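PDB 1PGV: tropomodulin TMD-1 from Caenorhabditis elegans, which probably caps the pointed ends of actin filaments, blocking their elongation and depolymerization, and is represented here by its C-terminal domain. Local coordinates for residues L103-N108 / F131-Q136; L114-L119 / M147-A152. One frame throughout, in Å; residues are numbered along the deposited sequence.

Interaction 1 (L103-N108 / F131-Q136)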
ATOM      1  N   LEU A 103      -3.827   0.836  -1.485  1.00 16.89           N
ATOM      2  CA  LEU A 103      -2.842  -0.137  -1.940  1.00 15.85           C
ATOM      3  C   LEU A 103      -3.163  -1.435  -1.226  1.00 16.70           C
ATOM      4  O   LEU A 103      -3.190  -1.480   0.004  1.00 16.79           O
ATOM      5  CB  LEU A 103      -1.423   0.316  -1.589  1.00 16.91           C
ATOM      6  CG  LEU A 103      -0.323  -0.661  -2.022  1.00 18.32           C
ATOM      7  CD1 LEU A 103      -0.364  -0.834  -3.532  1.00 18.72           C
ATOM      8  CD2 LEU A 103       1.042  -0.134  -1.570  1.00 17.67           C
ATOM      9  N   ASN A 104      -3.421  -2.485  -1.997  1.00 16.52           N
ATOM     10  CA  ASN A 104      -3.760  -3.782  -1.427  1.00 17.61           C
ATOM     11  C   ASN A 104      -2.797  -4.873  -1.895  1.00 17.27           C
ATOM     12  O   ASN A 104      -2.755  -5.204  -3.079  1.00 18.98           O
ATOM     13  CB  ASN A 104      -5.190  -4.156  -1.825  1.00 17.78           C
ATOM     14  CG  ASN A 104      -5.646  -5.464  -1.215  1.00 18.13           C
ATOM     15  OD1 ASN A 104      -4.892  -6.134  -0.500  1.00 19.97           O
ATOM     16  ND2 ASN A 104      -6.893  -5.836  -1.488  1.00 21.77           N
ATOM     17  N   VAL A 105      -2.023  -5.418  -0.962  1.00 19.12           N
ATOM     18  CA  VAL A 105      -1.070  -6.484  -1.275  1.00 19.12           C
ATOM     19  C   VAL A 105      -1.258  -7.662  -0.323  1.00 20.37           C
ATOM     20  O   VAL A 105      -0.310  -8.400  -0.031  1.00 20.62           O
ATOM     21  CB  VAL A 105       0.396  -5.992  -1.158  1.00 19.24           C
ATOM     22  CG1 VAL A 105       0.662  -4.891  -2.159  1.00 18.93           C
ATOM     23  CG2 VAL A 105       0.673  -5.507   0.258  1.00 16.94           C
ATOM     24  N   GLU A 106      -2.485  -7.847   0.155  1.00 21.14           N
ATOM     25  CA  GLU A 106      -2.767  -8.928   1.092  1.00 21.87           C
ATOM     26  C   GLU A 106      -2.709 -10.321   0.460  1.00 21.68           C
ATOM     27  O   GLU A 106      -2.732 -10.468  -0.762  1.00 20.68           O
ATOM     28  CB  GLU A 106      -4.146  -8.721   1.730  1.00 24.27           C
ATOM     29  CG  GLU A 106      -5.312  -9.096   0.827  1.00 27.26           C
ATOM     30  CD  GLU A 106      -6.665  -8.711   1.414  1.00 30.00           C
ATOM     31  OE1 GLU A 106      -6.866  -8.896   2.632  1.00 32.97           O
ATOM     32  OE2 GLU A 106      -7.530  -8.236   0.649  1.00 30.46           O
ATOM     33  N   SER A 107      -2.621 -11.331   1.320  1.00 22.05           N
ATOM     34  CA  SER A 107      -2.590 -12.736   0.919  1.00 22.57           C
ATOM     35  C   SER A 107      -1.515 -13.132  -0.085  1.00 22.72           C
ATOM     36  O   SER A 107      -1.778 -13.889  -1.024  1.00 23.08           O
ATOM     37  CB  SER A 107      -3.966 -13.142   0.387  1.00 22.59           C
ATOM     38  OG  SER A 107      -4.938 -13.039   1.412  1.00 25.77           O
ATOM     39  N   ASN A 108      -0.303 -12.625   0.114  1.00 21.96           N
ATOM     40  CA  ASN A 108       0.806 -12.960  -0.771  1.00 20.35           C
ATOM     41  C   ASN A 108       1.942 -13.579   0.042  1.00 20.44           C
ATOM     42  O   ASN A 108       1.692 -14.189   1.083  1.00 20.24           O
ATOM     43  CB  ASN A 108       1.288 -11.718  -1.527  1.00 20.29           C
ATOM     44  CG  ASN A 108       0.323 -11.309  -2.631  1.00 20.14           C
ATOM     45  OD1 ASN A 108       0.007 -12.108  -3.514  1.00 21.38           O
ATOM     46  ND2 ASN A 108      -0.151 -10.067  -2.583  1.00 18.18           N
ATOM     47  N   PHE A 131      -4.061   0.935   3.416  1.00 15.59           N
ATOM     48  CA  PHE A 131      -2.943   0.040   3.112  1.00 16.41           C
ATOM     49  C   PHE A 131      -3.298  -1.323   3.702  1.00 17.10           C
ATOM     50  O   PHE A 131      -3.339  -1.478   4.914  1.00 19.20           O
ATOM     51  CB  PHE A 131      -1.655   0.593   3.747  1.00 17.63           C
ATOM     52  CG  PHE A 131      -0.438  -0.261   3.511  1.00 21.24           C
ATOM     53  CD1 PHE A 131      -0.182  -1.367   4.310  1.00 19.69           C
ATOM     54  CD2 PHE A 131       0.443   0.036   2.474  1.00 24.22           C
ATOM     55  CE1 PHE A 131       0.941  -2.171   4.082  1.00 21.39           C
ATOM     56  CE2 PHE A 131       1.567  -0.760   2.237  1.00 25.60           C
ATOM     57  CZ  PHE A 131       1.813  -1.868   3.046  1.00 25.51           C
ATOM     58  N   LYS A 132      -3.578  -2.301   2.849  1.00 17.57           N
ATOM     59  CA  LYS A 132      -3.948  -3.623   3.334  1.00 20.37           C
ATOM     60  C   LYS A 132      -2.868  -4.620   2.947  1.00 19.22           C
ATOM     61  O   LYS A 132      -2.451  -4.671   1.796  1.00 19.59           O
ATOM     62  CB  LYS A 132      -5.291  -4.058   2.738  1.00 22.79           C
ATOM     63  CG  LYS A 132      -6.047  -5.081   3.601  0.50 25.11           C
ATOM     64  CD  LYS A 132      -5.207  -6.300   3.959  0.50 25.84           C
ATOM     65  CE  LYS A 132      -5.964  -7.254   4.862  0.50 25.99           C
ATOM     66  NZ  LYS A 132      -6.411  -6.619   6.137  0.50 26.97           N
ATOM     67  N   ALA A 133      -2.434  -5.420   3.913  1.00 19.36           N
ATOM     68  CA  ALA A 133      -1.384  -6.396   3.655  1.00 19.19           C
ATOM     69  C   ALA A 133      -1.446  -7.591   4.594  1.00 20.17           C
ATOM     70  O   ALA A 133      -0.436  -8.269   4.805  1.00 20.40           O
ATOM     71  CB  ALA A 133      -0.030  -5.718   3.777  1.00 18.04           C
ATOM     72  N   ASP A 134      -2.623  -7.870   5.145  1.00 20.90           N
ATOM     73  CA  ASP A 134      -2.749  -8.983   6.077  1.00 24.34           C
ATOM     74  C   ASP A 134      -2.756 -10.337   5.380  1.00 24.16           C
ATOM     75  O   ASP A 134      -2.869 -10.427   4.158  1.00 23.65           O
ATOM     76  CB  ASP A 134      -4.026  -8.848   6.908  1.00 26.32           C
ATOM     77  CG  ASP A 134      -3.843  -9.317   8.346  1.00 30.13           C
ATOM     78  OD1 ASP A 134      -3.029 -10.239   8.590  1.00 30.27           O
ATOM     79  OD2 ASP A 134      -4.526  -8.766   9.234  1.00 30.71           O
ATOM     80  N   ASN A 135      -2.618 -11.385   6.184  1.00 25.13           N
ATOM     81  CA  ASN A 135      -2.631 -12.759   5.702  1.00 26.67           C
ATOM     82  C   ASN A 135      -1.508 -13.157   4.757  1.00 25.13           C
ATOM     83  O   ASN A 135      -1.742 -13.892   3.795  1.00 23.67           O
ATOM     84  CB  ASN A 135      -3.976 -13.069   5.043  1.00 28.32           C
ATOM     85  CG  ASN A 135      -5.129 -12.979   6.018  1.00 31.70           C
ATOM     86  OD1 ASN A 135      -5.122 -13.626   7.070  1.00 35.17           O
ATOM     87  ND2 ASN A 135      -6.130 -12.176   5.679  1.00 35.90           N
ATOM     88  N   GLN A 136      -0.296 -12.672   5.013  1.00 23.11           N
ATOM     89  CA  GLN A 136       0.836 -13.060   4.178  1.00 23.13           C
ATOM     90  C   GLN A 136       1.163 -14.475   4.645  1.00 24.21           C
ATOM     91  O   GLN A 136       0.690 -14.898   5.705  1.00 23.83           O
ATOM     92  CB  GLN A 136       2.049 -12.155   4.418  1.00 22.29           C
ATOM     93  CG  GLN A 136       1.856 -10.680   4.055  1.00 21.06           C
ATOM     94  CD  GLN A 136       1.432 -10.469   2.612  1.00 22.40           C
ATOM     95  OE1 GLN A 136       1.975 -11.084   1.693  1.00 19.95           O
ATOM     96  NE2 GLN A 136       0.465  -9.582   2.406  1.00 21.57           N
TER
HETATM   97  O   HOH W   1      -0.684 -15.821   1.125  1.00 43.44           O

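Interaction 2 (L114-L119 / M147-A152)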
ATOM      1  N   LEU A 114       9.777  -6.227   4.480  1.00 19.26           N
ATOM      2  CA  LEU A 114       9.405  -5.453   3.305  1.00 19.53           C
ATOM      3  C   LEU A 114       8.160  -4.622   3.611  1.00 18.44           C
ATOM      4  O   LEU A 114       8.085  -3.453   3.235  1.00 19.03           O
ATOM      5  CB  LEU A 114       9.142  -6.365   2.107  1.00 20.31           C
ATOM      6  CG  LEU A 114       8.749  -5.616   0.827  1.00 23.17           C
ATOM      7  CD1 LEU A 114       9.768  -4.529   0.519  1.00 21.91           C
ATOM      8  CD2 LEU A 114       8.644  -6.598  -0.324  1.00 24.95           C
ATOM      9  N   LEU A 115       7.198  -5.225   4.302  1.00 16.51           N
ATOM     10  CA  LEU A 115       5.969  -4.517   4.665  1.00 15.80           C
ATOM     11  C   LEU A 115       6.297  -3.285   5.500  1.00 15.41           C
ATOM     12  O   LEU A 115       5.692  -2.230   5.328  1.00 15.24           O
ATOM     13  CB  LEU A 115       5.025  -5.435   5.439  1.00 15.98           C
ATOM     14  CG  LEU A 115       4.429  -6.584   4.620  1.00 16.35           C
ATOM     15  CD1 LEU A 115       3.437  -7.364   5.475  1.00 17.86           C
ATOM     16  CD2 LEU A 115       3.739  -6.018   3.372  1.00 17.63           C
ATOM     17  N   ALA A 116       7.261  -3.421   6.409  1.00 15.06           N
ATOM     18  CA  ALA A 116       7.660  -2.292   7.233  1.00 16.07           C
ATOM     19  C   ALA A 116       8.219  -1.186   6.342  1.00 15.76           C
ATOM     20  O   ALA A 116       7.947  -0.008   6.560  1.00 15.13           O
ATOM     21  CB  ALA A 116       8.717  -2.730   8.265  1.00 16.91           C
ATOM     22  N   ARG A 117       9.008  -1.557   5.339  1.00 16.31           N
ATOM     23  CA  ARG A 117       9.575  -0.559   4.445  1.00 17.48           C
ATOM     24  C   ARG A 117       8.469   0.110   3.622  1.00 17.19           C
ATOM     25  O   ARG A 117       8.497   1.320   3.407  1.00 17.18           O
ATOM     26  CB  ARG A 117      10.604  -1.197   3.513  1.00 20.03           C
ATOM     27  CG  ARG A 117      11.841  -1.720   4.236  1.00 24.79           C
ATOM     28  CD  ARG A 117      12.786  -2.408   3.259  1.00 30.85           C
ATOM     29  NE  ARG A 117      13.289  -1.476   2.254  1.00 36.25           N
ATOM     30  CZ  ARG A 117      13.820  -1.843   1.091  1.00 39.27           C
ATOM     31  NH1 ARG A 117      13.918  -3.130   0.780  1.00 40.34           N
ATOM     32  NH2 ARG A 117      14.253  -0.922   0.241  1.00 40.97           N
ATOM     33  N   LEU A 118       7.495  -0.676   3.174  1.00 16.92           N
ATOM     34  CA  LEU A 118       6.396  -0.116   2.384  1.00 15.76           C
ATOM     35  C   LEU A 118       5.609   0.910   3.209  1.00 14.98           C
ATOM     36  O   LEU A 118       5.294   2.001   2.722  1.00 14.92           O
ATOM     37  CB  LEU A 118       5.458  -1.224   1.897  1.00 17.30           C
ATOM     38  CG  LEU A 118       6.059  -2.268   0.944  1.00 17.86           C
ATOM     39  CD1 LEU A 118       4.992  -3.289   0.587  1.00 19.32           C
ATOM     40  CD2 LEU A 118       6.610  -1.596  -0.306  1.00 16.54           C
ATOM     41  N   LEU A 119       5.292   0.568   4.454  1.00 14.73           N
ATOM     42  CA  LEU A 119       4.558   1.494   5.318  1.00 14.96           C
ATOM     43  C   LEU A 119       5.375   2.738   5.645  1.00 14.80           C
ATOM     44  O   LEU A 119       4.844   3.842   5.702  1.00 16.85           O
ATOM     45  CB  LEU A 119       4.132   0.809   6.621  1.00 15.55           C
ATOM     46  CG  LEU A 119       2.709   0.256   6.685  1.00 18.43           C
ATOM     47  CD1 LEU A 119       2.521  -0.500   7.989  1.00 18.97           C
ATOM     48  CD2 LEU A 119       1.702   1.409   6.590  1.00 16.02           C
ATOM     49  N   MET A 147       7.332  -2.400  15.975  1.00 14.93           N
ATOM     50  CA  MET A 147       7.746  -1.116  16.530  1.00 16.86           C
ATOM     51  C   MET A 147       7.995  -0.106  15.410  1.00 16.79           C
ATOM     52  O   MET A 147       7.709   1.084  15.556  1.00 16.57           O
ATOM     53  CB  MET A 147       9.006  -1.296  17.379  1.00 22.56           C
ATOM     54  CG  MET A 147       8.821  -2.337  18.466  1.00 28.50           C
ATOM     55  SD  MET A 147       7.569  -1.883  19.681  1.00 39.81           S
ATOM     56  CE  MET A 147       8.088  -2.864  21.093  1.00 34.94           C
ATOM     57  N   ASP A 148       8.520  -0.595  14.293  1.00 15.18           N
ATOM     58  CA  ASP A 148       8.800   0.237  13.127  1.00 14.36           C
ATOM     59  C   ASP A 148       7.457   0.766  12.607  1.00 14.75           C
ATOM     60  O   ASP A 148       7.246   1.979  12.477  1.00 15.14           O
ATOM     61  CB  ASP A 148       9.457  -0.621  12.043  1.00 13.26           C
ATOM     62  CG  ASP A 148       9.831   0.165  10.799  1.00 15.66           C
ATOM     63  OD1 ASP A 148       9.128   1.147  10.452  1.00 16.34           O
ATOM     64  OD2 ASP A 148      10.825  -0.216  10.142  1.00 14.36           O
ATOM     65  N   MET A 149       6.559  -0.169  12.324  1.00 13.70           N
ATOM     66  CA  MET A 149       5.231   0.150  11.791  1.00 14.28           C
ATOM     67  C   MET A 149       4.402   1.087  12.657  1.00 14.19           C
ATOM     68  O   MET A 149       3.763   2.021  12.144  1.00 14.36           O
ATOM     69  CB  MET A 149       4.439  -1.134  11.571  1.00 13.86           C
ATOM     70  CG  MET A 149       4.990  -2.036  10.489  1.00 16.69           C
ATOM     71  SD  MET A 149       3.901  -3.427  10.217  1.00 16.11           S
ATOM     72  CE  MET A 149       4.436  -3.932   8.581  1.00 14.70           C
ATOM     73  N   MET A 150       4.382   0.843  13.964  1.00 14.54           N
ATOM     74  CA  MET A 150       3.586   1.695  14.836  1.00 13.12           C
ATOM     75  C   MET A 150       4.083   3.129  14.841  1.00 14.03           C
ATOM     76  O   MET A 150       3.283   4.062  14.910  1.00 14.30           O
ATOM     77  CB  MET A 150       3.539   1.139  16.263  1.00 17.54           C
ATOM     78  CG  MET A 150       4.852   1.150  17.015  1.00 20.17           C
ATOM     79  SD  MET A 150       4.570   0.649  18.736  1.00 25.62           S
ATOM     80  CE  MET A 150       5.886   1.572  19.560  1.00 24.54           C
ATOM     81  N   MET A 151       5.398   3.323  14.754  1.00 14.42           N
ATOM     82  CA  MET A 151       5.929   4.678  14.741  1.00 13.49           C
ATOM     83  C   MET A 151       5.699   5.355  13.393  1.00 14.86           C
ATOM     84  O   MET A 151       5.427   6.559  13.334  1.00 14.39           O
ATOM     85  CB  MET A 151       7.423   4.675  15.073  1.00 15.52           C
ATOM     86  CG  MET A 151       7.718   4.173  16.484  1.00 20.62           C
ATOM     87  SD  MET A 151       6.673   4.960  17.740  1.00 22.13           S
ATOM     88  CE  MET A 151       7.441   6.544  17.863  1.00 23.70           C
ATOM     89  N   ALA A 152       5.810   4.585  12.315  1.00 13.70           N
ATOM     90  CA  ALA A 152       5.605   5.113  10.969  1.00 15.99           C
ATOM     91  C   ALA A 152       4.158   5.561  10.813  1.00 16.99           C
ATOM     92  O   ALA A 152       3.881   6.638  10.279  1.00 14.79           O
ATOM     93  CB  ALA A 152       5.917   4.051   9.930  1.00 16.18           C
TER
HETATM   94  O   HOH W   2       6.801   0.802   8.952  1.00 12.98           O

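Interaction 1 (L103-N108 / F131-Q136)
Lys132 joins the two parallel strands through its backbone: its N donates to Leu103 O, and its O accepts from Val105 N at 2.9 Å. In the loops beyond, Ser107 N reaches Asp134 O at 3.0 Å.

Among polar side chains, the Gln136 amide bridges both loops. With CG turned away from the carbonyl carbon (chi1 -63°) and the chain bent at chi2, NE2 donates to Val105 O at 2.8 Å and, with a nearly straight N-H but from above the carbonyl plane, to Ala133 O at 2.9 Å, while OE1 accepts from Leu110 N and only weakly from Asn108 N. A leucine here would probably leave Val105 O and Ala133 O without this shared donor. Asn104 OD1 closes an Asx turn onto Glu106 N, and Asn108 OD1 accepts from Thr80 N and Ile82 N in the preceding loop.

Leu103 and Phe131 point to the sheet face opposite Asn104 and Lys132: Leu103 CD2 meets Phe131 CE2 at 3.9 Å. Past the strands, Val105 CG2 meets Ala133 CB at 3.6 Å.

Parallel strands entering loops tied by buried amides are characteristic of leucine-rich repeats; Asn108 holds the consensus asparagine position, and Gln136 probably replaces it in the next turn.

Interaction 2 (L114-L119 / M147-A152)
Met149 reaches across from helix 147-152 to the base of Leu115 and the backbone of Ala116, its methyl CE lying 3.5 Å from Leu115 CB and 3.6 Å from Ala116 N. The side chain leaves its helix with CG opposite the carbonyl carbon (chi1 -67°) and then runs extended, which carries the sulfur and methyl across the gap. Leu119 crosses this chain at about a right angle: its CD1 lies 3.8 Å from Met149 CG and almost as near to SD, so one methyl branch packs against the middle of the thioether while the far end goes to Leu115 and Ala116. Ile164 touches both Leu119 and Met149.

The small side chain of Ala116 sits where the helices come nearest, with Met149 as its closest counterpart along the backbone. The axes are 9.2 Å apart at closest approach and only 12° from parallel.

Ala116 CB also meets the carboxylate of Asp148. A chi1 of -178° places this group trans to the backbone N, and OD2 comes within 3.8 Å of Ala116 CB. Its OD1 forms a salt bridge with Arg120, just beyond 114-119, and accepts from a water at 2.8 Å, which also donates to Ala116 O at 2.8 Å.

The chemistry is thus divided: van der Waals packing around an extended thioether holds the buried part, while the shared water links the two segments through Asp148.

How the interactions relate
The centres of interactions 1 and 2 lie 14 Å apart, and their segments alternate along the chain: 103-108, 114-119, 131-136, 147-152. Strand 102-104, helix 112-121 and strand 130-132 form a beta-alpha-beta unit, so interaction 1 pairs its strands and their loops while interaction 2 joins its helix to the following helix 143-155. The two contacts meet directly where Phe131 packs on Leu118 and Leu119, and where Ala133 and Gln136 pack on Leu115. Sheet and helix layers are therefore joined through helix 112-121. Repeating this pattern of neighbours stacks the strands in chain order, giving the domain its continuous five-stranded parallel sheet.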